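Local structure of putative thiol-disulfide isomerase or thioredoxin (Salmonella enterica subsp. enterica serovar Typhimurium, 3L9V) at residues S166-N169 / F170-R173; Y174-V177 / V178-L181; C29-S33 / Q34-V38; H156-N159 / A160-G163. The protein probably acts as a DsbA-type thiol-disulfide oxidoreductase that exchanges disulfide bonds with substrate proteins through a thioredoxin-like CxxC site. All coordinates share one frame; numbering follows the deposited sequence. Where two conformers were deposited one is given.

Contact 1 (S166-N169 / F170-R173); sequences SVEN and FRSR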
# COMPACT_ATOMS: atom_id res chain seq x y z
N SER A 166 22.91 -6.50 -1.43
CA SER A 166 22.74 -5.17 -0.84
C SER A 166 21.34 -4.60 -1.08
O SER A 166 20.65 -4.96 -2.04
CB SER A 166 23.82 -4.21 -1.38
OG SER A 166 23.67 -3.97 -2.77
N VAL A 167 20.93 -3.71 -0.18
CA VAL A 167 19.66 -3.02 -0.31
C VAL A 167 19.64 -2.29 -1.64
O VAL A 167 18.65 -2.31 -2.37
CB VAL A 167 19.47 -2.01 0.82
CG1 VAL A 167 18.32 -1.05 0.48
CG2 VAL A 167 19.20 -2.72 2.11
N GLU A 168 20.78 -1.68 -1.95
CA GLU A 168 20.92 -0.84 -3.14
C GLU A 168 20.78 -1.61 -4.46
O GLU A 168 20.15 -1.13 -5.40
CB GLU A 168 22.26 -0.10 -3.08
CG GLU A 168 22.55 0.80 -4.26
CD GLU A 168 24.03 1.12 -4.39
OE1 GLU A 168 24.84 0.53 -3.63
OE2 GLU A 168 24.40 1.95 -5.25
N ASN A 169 21.37 -2.81 -4.54
CA ASN A 169 21.16 -3.64 -5.73
C ASN A 169 19.76 -4.24 -5.77
O ASN A 169 19.15 -4.32 -6.84
CB ASN A 169 22.20 -4.76 -5.82
CG ASN A 169 23.59 -4.23 -6.09
OD1 ASN A 169 23.75 -3.07 -6.41
ND2 ASN A 169 24.59 -5.09 -5.97
N PHE A 170 19.26 -4.66 -4.61
CA PHE A 170 17.90 -5.20 -4.57
C PHE A 170 16.91 -4.16 -5.07
O PHE A 170 16.08 -4.45 -5.91
CB PHE A 170 17.48 -5.68 -3.17
CG PHE A 170 16.14 -6.39 -3.16
CD1 PHE A 170 14.95 -5.67 -3.11
CD2 PHE A 170 16.07 -7.77 -3.24
CE1 PHE A 170 13.73 -6.31 -3.13
CE2 PHE A 170 14.85 -8.41 -3.27
CZ PHE A 170 13.67 -7.68 -3.22
N ARG A 171 16.98 -2.96 -4.51
CA ARG A 171 16.10 -1.87 -4.90
C ARG A 171 16.18 -1.54 -6.40
O ARG A 171 15.17 -1.38 -7.08
CB ARG A 171 16.44 -0.62 -4.08
CG ARG A 171 15.79 0.66 -4.56
CD ARG A 171 16.11 1.83 -3.60
NE ARG A 171 17.49 2.28 -3.69
CZ ARG A 171 18.33 2.42 -2.65
NH1 ARG A 171 17.94 2.15 -1.42
NH2 ARG A 171 19.56 2.84 -2.87
N SER A 172 17.40 -1.43 -6.90
CA SER A 172 17.61 -1.10 -8.31
C SER A 172 17.06 -2.18 -9.24
O SER A 172 16.46 -1.88 -10.28
CB SER A 172 19.10 -0.91 -8.61
OG SER A 172 19.63 0.17 -7.86
N ARG A 173 17.26 -3.44 -8.87
CA ARG A 173 16.79 -4.52 -9.73
C ARG A 173 15.28 -4.63 -9.72
O ARG A 173 14.67 -4.86 -10.76
CB ARG A 173 17.46 -5.85 -9.37
CG ARG A 173 18.94 -5.82 -9.67
CD ARG A 173 19.71 -6.93 -8.96
NE ARG A 173 21.13 -6.67 -9.09
CZ ARG A 173 22.08 -7.39 -8.52
NH1 ARG A 173 21.77 -8.43 -7.76
NH2 ARG A 173 23.35 -7.06 -8.70
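R173 lays its guanidinium over the side chain of N169, one turn back along the helix. N169 CB sits 3.7 Å above the guanidinium plane, over its centre. The two side chains run side by side and point the same way, and the amide plane of N169 is turned only 23° from the guanidinium. CG is anti to the carbonyl carbon in both residues, which sends them off the helix in step. R173 NH1 is fixed by G163 O, in the loop before the helix.

This is the N-terminal end of helix 167-182, the last helix of the thioredoxin-like fold. S166 is its N-cap: S166 OG accepts from N169 N at 3.1 Å. The regular i to i+4 ladder starts at once, with F170 N to S166 O at 2.9 Å and R171 N to V167 O at 2.8 Å. The F170 ring leads away and packs on F162.

R171 folds back over the first turn. Its chain is extended to CD and then bends at chi3 (71°). This brings R171 NH2 to 3.9 Å from E168 CG. R171 NH1 comes to 3.7 Å from V167 CG1. E168 CA lies over one face of this guanidinium, toward its rim. The E168 carboxylate stays apart, with OE2 5.5 Å from R171 NH2, so any attraction is at longer range. NH1 of R171 bonds instead to M36 O.

Contact 2 (Y174-V177 / V178-L181); sequences YAAV and VRKL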
# COMPACT_ATOMS: atom_id res chain seq x y z
N TYR A 174 14.66 -4.44 -8.56
CA TYR A 174 13.21 -4.48 -8.45
C TYR A 174 12.59 -3.35 -9.29
O TYR A 174 11.68 -3.58 -10.08
CB TYR A 174 12.78 -4.35 -6.98
CG TYR A 174 11.37 -4.82 -6.68
CD1 TYR A 174 11.13 -6.13 -6.28
CD2 TYR A 174 10.29 -3.96 -6.79
CE1 TYR A 174 9.84 -6.56 -6.00
CE2 TYR A 174 9.00 -4.39 -6.51
CZ TYR A 174 8.78 -5.67 -6.12
OH TYR A 174 7.51 -6.07 -5.83
N ALA A 175 13.11 -2.14 -9.12
CA ALA A 175 12.63 -0.99 -9.89
C ALA A 175 12.89 -1.13 -11.40
O ALA A 175 12.09 -0.67 -12.21
CB ALA A 175 13.25 0.32 -9.36
N ALA A 176 14.01 -1.75 -11.77
CA ALA A 176 14.35 -1.95 -13.17
C ALA A 176 13.29 -2.78 -13.86
O ALA A 176 12.86 -2.47 -14.97
CB ALA A 176 15.73 -2.61 -13.31
N VAL A 177 12.83 -3.83 -13.18
CA VAL A 177 11.78 -4.66 -13.73
C VAL A 177 10.45 -3.91 -13.83
O VAL A 177 9.75 -4.01 -14.84
CB VAL A 177 11.64 -5.99 -12.95
CG1 VAL A 177 10.34 -6.69 -13.33
CG2 VAL A 177 12.84 -6.87 -13.25
N VAL A 178 10.10 -3.14 -12.81
CA VAL A 178 8.88 -2.33 -12.90
C VAL A 178 8.96 -1.31 -14.01
O VAL A 178 8.00 -1.13 -14.76
CB VAL A 178 8.57 -1.65 -11.58
CG1 VAL A 178 7.43 -0.62 -11.78
CG2 VAL A 178 8.18 -2.70 -10.58
N ARG A 179 10.10 -0.63 -14.10
CA ARG A 179 10.38 0.29 -15.19
C ARG A 179 10.16 -0.39 -16.56
O ARG A 179 9.40 0.11 -17.39
CB ARG A 179 11.82 0.81 -15.07
CG ARG A 179 12.22 1.88 -16.13
CD ARG A 179 13.76 1.95 -16.30
NE ARG A 179 14.24 0.74 -16.95
CZ ARG A 179 15.37 0.10 -16.66
NH1 ARG A 179 16.18 0.55 -15.71
NH2 ARG A 179 15.68 -1.00 -17.33
N LYS A 180 10.82 -1.52 -16.78
CA LYS A 180 10.64 -2.27 -18.03
C LYS A 180 9.17 -2.51 -18.38
O LYS A 180 8.74 -2.31 -19.51
CB LYS A 180 11.38 -3.60 -17.94
CG LYS A 180 11.03 -4.57 -19.08
CD LYS A 180 11.93 -5.80 -19.05
CE LYS A 180 11.65 -6.67 -17.82
NZ LYS A 180 12.66 -7.77 -17.68
N LEU A 181 8.40 -2.95 -17.39
CA LEU A 181 7.00 -3.29 -17.59
C LEU A 181 6.11 -2.08 -17.80
O LEU A 181 5.00 -2.19 -18.32
CB LEU A 181 6.50 -4.10 -16.40
CG LEU A 181 7.09 -5.51 -16.27
CD1 LEU A 181 6.58 -6.16 -14.98
CD2 LEU A 181 6.75 -6.38 -17.48
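R179 N donates to A175 O at 2.7 Å, the shortest of four consecutive backbone bonds here. The bond is nearly straight, 169° at the hydrogen. K180 N to A176 O, L181 N to V177 O and V178 N to Y174 O complete the set. All four are i to i+4 bonds of the C-terminal half of helix 167-182, which packs against the sheet of the thioredoxin-like fold.

One side of the helix is buried. V177 and L181 lie side by side and point the same way, with V177 CG1 4.1 Å from L181 CD1. V177 has CG1 anti to its own N (chi1 167°), which turns this methyl toward the next turn. Both side chains also rest on I157 of strand 155-157. The Y174 ring meets V178 loosely, its CE2 4.5 Å from V178 CG2. V178 goes on to touch V151 and I42, so it bridges the sheet and helix 38-43. The Y174 ring packs edge-to-face with F32, and its OH is hydrogen-bonded to N159 OD1. That bond gives the phenol a polar partner within an otherwise apolar setting.

The other side is more open. R179 and K180 are exposed there, and A176 is partly so. R179 starts out extended and bends at chi3 (69°), which swings its guanidinium back along the helix. A176 O then lies 3.8 Å above the guanidinium plane, toward the rim, and R179 NH1 approaches A176 CB at 4.0 Å.

Contact 3 (C29-S33 / Q34-V38); sequences CYAFS and QTMGV
Q34 N bonds to Y30 O at 2.8 Å, an ordinary i to i+4 backbone bond. After it the helix widens. A31 O is shared by two donors. T35 N is the longer, an i to i+4 bond of 3.3 Å from above the carbonyl plane. M36 N is the i to i+5 donor, at 2.8 Å and in that plane, and it marks a pi-type turn. G37 then leaves helical geometry with positive phi, and it is the N-cap of helix 38-43.

One side-chain hydrogen bond joins neighbours. Q34 NE2 donates to S33 OG at 2.7 Å and 170°, with OG close to the amide plane. The Q34 chain bends at chi2 (-65°) to bring its amide round to the serine. S33 OG has a second, weak partner in E84.

The remaining side-chain contacts described here are apolar. The Y30 ring crosses the Q34 side chain at about a right angle, its CE1 3.6 Å from Q34 CB. On another side, A31 CB meets M36 SE (a selenomethionine) at 3.9 Å. F32 takes part in a CH-pi contact: V38 CG1 stands 3.9 Å from the F32 ring centroid, over the face.

C29 lies at the start of this stretch, packed near T146 and P147. With C26 it forms a CxxC sequence at a helix start, consistent with the redox site of a DsbA-like thioredoxin fold, and the kink between helices 27-35 and 38-43 follows it.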
# COMPACT_ATOMS: atom_id res chain seq x y z
N CYS A 29 6.69 -5.08 3.50
CA CYS A 29 5.99 -3.83 3.14
C CYS A 29 6.61 -2.65 3.87
O CYS A 29 6.86 -1.62 3.27
CB CYS A 29 4.49 -3.91 3.47
SG CYS A 29 3.58 -5.25 2.67
N TYR A 30 6.87 -2.82 5.16
CA TYR A 30 7.58 -1.81 5.93
C TYR A 30 8.89 -1.48 5.24
O TYR A 30 9.23 -0.32 5.03
CB TYR A 30 7.89 -2.34 7.34
CG TYR A 30 8.79 -1.42 8.16
CD1 TYR A 30 8.42 -0.10 8.41
CD2 TYR A 30 10.00 -1.88 8.68
CE1 TYR A 30 9.21 0.74 9.18
CE2 TYR A 30 10.81 -1.04 9.45
CZ TYR A 30 10.41 0.26 9.69
OH TYR A 30 11.20 1.09 10.43
N ALA A 31 9.64 -2.52 4.89
CA ALA A 31 10.92 -2.31 4.21
C ALA A 31 10.75 -1.57 2.88
O ALA A 31 11.50 -0.61 2.59
CB ALA A 31 11.68 -3.66 4.02
N PHE A 32 9.79 -1.98 2.05
CA PHE A 32 9.64 -1.31 0.74
C PHE A 32 9.33 0.19 0.92
O PHE A 32 9.84 1.04 0.18
CB PHE A 32 8.51 -1.94 -0.10
CG PHE A 32 8.91 -3.19 -0.82
CD1 PHE A 32 10.05 -3.90 -0.46
CD2 PHE A 32 8.14 -3.66 -1.87
CE1 PHE A 32 10.41 -5.05 -1.13
CE2 PHE A 32 8.49 -4.82 -2.55
CZ PHE A 32 9.62 -5.51 -2.18
N SER A 33 8.47 0.49 1.88
CA SER A 33 7.95 1.85 2.02
C SER A 33 8.93 2.74 2.77
O SER A 33 9.20 3.87 2.37
CB SER A 33 6.62 1.82 2.79
OG SER A 33 6.27 3.10 3.27
N GLN A 34 9.48 2.21 3.87
CA GLN A 34 10.12 3.06 4.87
C GLN A 34 11.65 2.94 5.00
O GLN A 34 12.30 3.92 5.36
CB GLN A 34 9.47 2.79 6.25
CG GLN A 34 7.97 3.06 6.29
CD GLN A 34 7.66 4.52 6.08
OE1 GLN A 34 8.01 5.33 7.08
NE2 GLN A 34 7.12 4.94 5.04
N THR A 35 12.23 1.77 4.72
CA THR A 35 13.67 1.63 4.95
C THR A 35 14.50 1.34 3.71
O THR A 35 15.69 1.67 3.68
CB THR A 35 13.96 0.56 5.99
OG1 THR A 35 13.53 -0.70 5.49
CG2 THR A 35 13.20 0.89 7.27
N MSE A 36 13.91 0.75 2.69
CA MSE A 36 14.72 0.39 1.53
C MSE A 36 14.50 1.26 0.31
O MSE A 36 15.18 1.09 -0.69
CB MSE A 36 14.50 -1.06 1.16
CG MSE A 36 15.00 -2.01 2.22
SE MSE A 36 14.75 -3.84 1.64
CE MSE A 36 15.63 -4.68 3.17
N GLY A 37 13.53 2.17 0.39
CA GLY A 37 13.26 3.09 -0.70
C GLY A 37 12.80 2.44 -2.00
O GLY A 37 13.03 3.00 -3.06
N VAL A 38 12.20 1.26 -1.91
CA VAL A 38 11.68 0.57 -3.09
C VAL A 38 10.45 1.30 -3.65
O VAL A 38 10.37 1.56 -4.84
CB VAL A 38 11.38 -0.91 -2.79
CG1 VAL A 38 10.64 -1.57 -3.94
CG2 VAL A 38 12.69 -1.67 -2.47

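Contact 4 (H156-N159 / A160-G163); sequences HINN and AAFG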
# COMPACT_ATOMS: atom_id res chain seq x y z
N HIS A 156 2.02 -9.05 -12.28
CA HIS A 156 2.30 -9.18 -10.84
C HIS A 156 3.80 -9.42 -10.65
O HIS A 156 4.35 -10.38 -11.17
CB HIS A 156 1.50 -10.34 -10.24
CG HIS A 156 1.81 -10.60 -8.79
ND1 HIS A 156 2.01 -11.87 -8.29
CD2 HIS A 156 1.96 -9.76 -7.74
CE1 HIS A 156 2.26 -11.80 -6.99
NE2 HIS A 156 2.24 -10.52 -6.63
N ILE A 157 4.47 -8.53 -9.94
CA ILE A 157 5.89 -8.68 -9.72
C ILE A 157 6.12 -9.87 -8.78
O ILE A 157 5.40 -10.04 -7.81
CB ILE A 157 6.55 -7.39 -9.18
CG1 ILE A 157 6.28 -6.21 -10.15
CG2 ILE A 157 8.05 -7.61 -8.92
CD1 ILE A 157 7.00 -6.31 -11.54
N ASN A 158 7.10 -10.72 -9.09
CA ASN A 158 7.42 -11.84 -8.21
C ASN A 158 8.49 -11.43 -7.17
O ASN A 158 9.68 -11.46 -7.48
CB ASN A 158 7.90 -13.06 -9.02
CG ASN A 158 8.18 -14.28 -8.14
OD1 ASN A 158 8.15 -14.18 -6.93
ND2 ASN A 158 8.43 -15.42 -8.77
N ASN A 159 8.09 -11.06 -5.96
CA ASN A 159 9.06 -10.58 -4.97
C ASN A 159 10.18 -11.61 -4.75
O ASN A 159 11.32 -11.28 -4.42
CB ASN A 159 8.39 -10.35 -3.61
CG ASN A 159 7.22 -9.35 -3.66
OD1 ASN A 159 7.20 -8.44 -4.49
ND2 ASN A 159 6.26 -9.53 -2.78
N ALA A 160 9.84 -12.87 -4.91
CA ALA A 160 10.76 -13.91 -4.49
C ALA A 160 11.69 -14.33 -5.63
O ALA A 160 12.39 -15.33 -5.53
CB ALA A 160 9.99 -15.10 -3.93
N ALA A 161 11.72 -13.53 -6.70
CA ALA A 161 12.56 -13.84 -7.85
C ALA A 161 13.76 -12.89 -7.98
O ALA A 161 14.43 -12.89 -9.00
CB ALA A 161 11.72 -13.86 -9.15
N PHE A 162 14.02 -12.09 -6.95
CA PHE A 162 15.11 -11.12 -7.01
C PHE A 162 16.23 -11.54 -6.06
O PHE A 162 15.98 -12.12 -5.01
CB PHE A 162 14.63 -9.70 -6.66
CG PHE A 162 13.71 -9.12 -7.69
CD1 PHE A 162 12.34 -9.30 -7.60
CD2 PHE A 162 14.21 -8.45 -8.78
CE1 PHE A 162 11.49 -8.80 -8.57
CE2 PHE A 162 13.37 -7.96 -9.77
CZ PHE A 162 12.00 -8.13 -9.66
N GLY A 163 17.47 -11.28 -6.46
CA GLY A 163 18.62 -11.59 -5.63
C GLY A 163 19.54 -10.39 -5.53
O GLY A 163 19.71 -9.66 -6.50
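A160 N donates to N158 OD1 at 2.9 Å. The asparagine thus closes an Asx turn. N158 carries CG anti to its N (chi1 -177°), which swings the amide forward over the turn. The bond is bent, 140° at the hydrogen, and the donor stands above the plane of the side-chain carbonyl. A160 CB also rests against N158 OD1.

A161 N comes next and bonds to N158 O at 3.0 Å, again from above the carbonyl plane. This i to i+3 bond closes a type I beta turn over residues 158-161. The A161 methyl lies 3.7 Å from N158 ND2. N158 therefore holds both alanines, one by its side chain and one by its backbone.

The beta turn follows strand 155-157 of the thioredoxin-like sheet and begins the loop that leads to helix 167-182. N159, at the bend, turns its amide inward: besides its bond to Y174, it donates from ND2 to P147 O.

From F162 on the chain is extended. With CG anti to the carbonyl carbon (chi1 -68°), the F162 ring is laid back beneath N158 O and against I157. I157 CG2 meets the ring edge at F162 CE1, 3.7 Å away, and the two side chains cross at about a right angle. N158 O comes to 3.4 Å from the same F162 CE1, while N159 O lies at the edge in the ring plane. The ring also packs on Y174 and V177.

From the N terminus, contact 3 comes first, where helix 27-35 ends behind the CxxC sequence and turns into helix 38-43. Contact 4 closes a short turn after strand 155-157. Contacts 1 and 2 then follow each other along helix 167-182. Each contact is local, so they run in series; none nests within or crosses another. Helix 167-182 joins them in space. Its two arginines in contact 1 reach out, one to contact 3 and the other to contact 4. Its tyrosine ties contact 2 to contacts 3 and 4. Contacts 3 and 4 do not touch directly.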